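Local coordinates for protein RTX-adhesin (PDB 5IRB) that forms part of a giant calcium-binding RTX adhesin that binds its Antarctic bacterium to diatoms and ice, here as three tandem beta-sandwich domains, at residues Asp39-Gly44 / Val86-Gly91. Residues are numbered along the deposited sequence; the frame is centred on the assembly and turned at random.
Sequences DVFSSG and VVVTNG
A classic beta bulge joins Ser42 and Ser43 to Thr89 where strand 43-50 starts beside the end of antiparallel strand 81-89, in the first, N-terminal beta-sandwich domain of this piece. Thr89 O takes two backbone N-H groups, from Ser42 N at 2.7 Å and from Ser43 N at 3.1 Å, both in its carbonyl plane. The return bond, Thr89 N to Ser43 O at 2.8 Å, completes the hydrogen-bonded pair; Gly44 and Val88 follow as a non-hydrogen-bonded pair, their CA atoms 3.9 Å apart. Just before the bulge, with CG held between the backbone N and the carbonyl carbon (chi1 58°), Phe41 lays one face of its ring over Val88, the two side chains crossing at about a right angle. Val88 CG1 makes a CH-pi contact 3.9 Å from the centroid of the Phe41 ring, almost on the normal. Val36 of strand 29-38 touches both side chains. On the loop side, a water receives a bond from Asn90 ND2 and donates one to Val40 O, while the same amide nitrogen also bonds Gln94 OE1. The shared carbonyl thus pins the chain where strand 43-50 begins, and apolar packing of Phe41 ties the incoming loop to the buried Val88.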
# COMPACT_ATOMS: atom_id res chain seq x y z
N ASP A 39 29.69 -47.12 26.73
CA ASP A 39 29.80 -47.93 27.94
C ASP A 39 28.71 -47.63 28.97
O ASP A 39 28.23 -46.50 29.09
CB ASP A 39 31.14 -47.72 28.61
CG ASP A 39 32.22 -48.49 27.95
OD1 ASP A 39 31.93 -49.61 27.50
OD2 ASP A 39 33.37 -48.01 27.92
N VAL A 40 28.36 -48.65 29.74
CA VAL A 40 27.43 -48.56 30.85
C VAL A 40 27.99 -47.65 31.96
O VAL A 40 29.20 -47.60 32.18
CB VAL A 40 27.15 -49.97 31.41
CG1 VAL A 40 26.34 -49.90 32.69
CG2 VAL A 40 26.44 -50.84 30.36
N PHE A 41 27.13 -46.88 32.60
CA PHE A 41 27.55 -45.99 33.68
C PHE A 41 26.38 -45.79 34.65
O PHE A 41 25.24 -46.10 34.31
CB PHE A 41 28.09 -44.67 33.10
CG PHE A 41 27.11 -43.91 32.23
CD1 PHE A 41 26.18 -43.07 32.79
CD2 PHE A 41 27.13 -44.08 30.85
CE1 PHE A 41 25.28 -42.35 31.97
CE2 PHE A 41 26.23 -43.38 30.04
CZ PHE A 41 25.30 -42.52 30.61
N SER A 42 26.66 -45.32 35.86
CA SER A 42 25.59 -45.18 36.85
C SER A 42 25.23 -43.73 37.18
O SER A 42 24.21 -43.48 37.82
CB SER A 42 25.98 -45.94 38.14
OG SER A 42 27.23 -45.51 38.65
N SER A 43 26.05 -42.78 36.74
CA SER A 43 25.67 -41.37 36.79
C SER A 43 26.56 -40.58 35.85
O SER A 43 27.59 -41.08 35.39
CB SER A 43 25.76 -40.79 38.20
OG SER A 43 27.10 -40.80 38.67
N GLY A 44 26.16 -39.35 35.58
CA GLY A 44 26.96 -38.47 34.75
C GLY A 44 26.53 -37.01 34.87
O GLY A 44 25.43 -36.72 35.34
N VAL A 86 30.55 -34.12 28.66
CA VAL A 86 30.00 -34.97 29.70
C VAL A 86 31.12 -35.75 30.41
O VAL A 86 32.11 -36.13 29.79
CB VAL A 86 28.94 -35.93 29.11
CG1 VAL A 86 29.55 -36.87 28.09
CG2 VAL A 86 28.20 -36.71 30.23
N VAL A 87 30.98 -35.92 31.72
CA VAL A 87 31.74 -36.94 32.44
C VAL A 87 30.76 -37.91 33.11
O VAL A 87 29.75 -37.47 33.67
CB VAL A 87 32.69 -36.32 33.48
CG1 VAL A 87 31.94 -35.42 34.42
CG2 VAL A 87 33.43 -37.42 34.25
N VAL A 88 31.02 -39.21 32.98
CA VAL A 88 30.17 -40.24 33.57
C VAL A 88 30.99 -41.14 34.51
O VAL A 88 32.21 -41.24 34.37
CB VAL A 88 29.50 -41.14 32.51
CG1 VAL A 88 28.73 -40.32 31.48
CG2 VAL A 88 30.54 -42.04 31.84
N THR A 89 30.31 -41.81 35.43
CA THR A 89 30.95 -42.70 36.41
C THR A 89 30.16 -43.99 36.46
O THR A 89 28.94 -43.95 36.36
CB THR A 89 31.00 -42.08 37.81
OG1 THR A 89 31.62 -40.80 37.74
CG2 THR A 89 31.79 -42.99 38.76
N ASN A 90 30.84 -45.13 36.63
CA ASN A 90 30.11 -46.38 36.85
C ASN A 90 30.27 -46.86 38.28
O ASN A 90 30.91 -46.21 39.10
CB ASN A 90 30.58 -47.47 35.86
CG ASN A 90 32.00 -48.00 36.15
OD1 ASN A 90 32.65 -47.63 37.13
ND2 ASN A 90 32.47 -48.86 35.26
N GLY A 91 29.61 -47.98 38.58
CA GLY A 91 29.69 -48.60 39.89
C GLY A 91 31.09 -48.83 40.45
O GLY A 91 31.33 -48.56 41.63
O HOH W 1 30.91 -49.68 32.78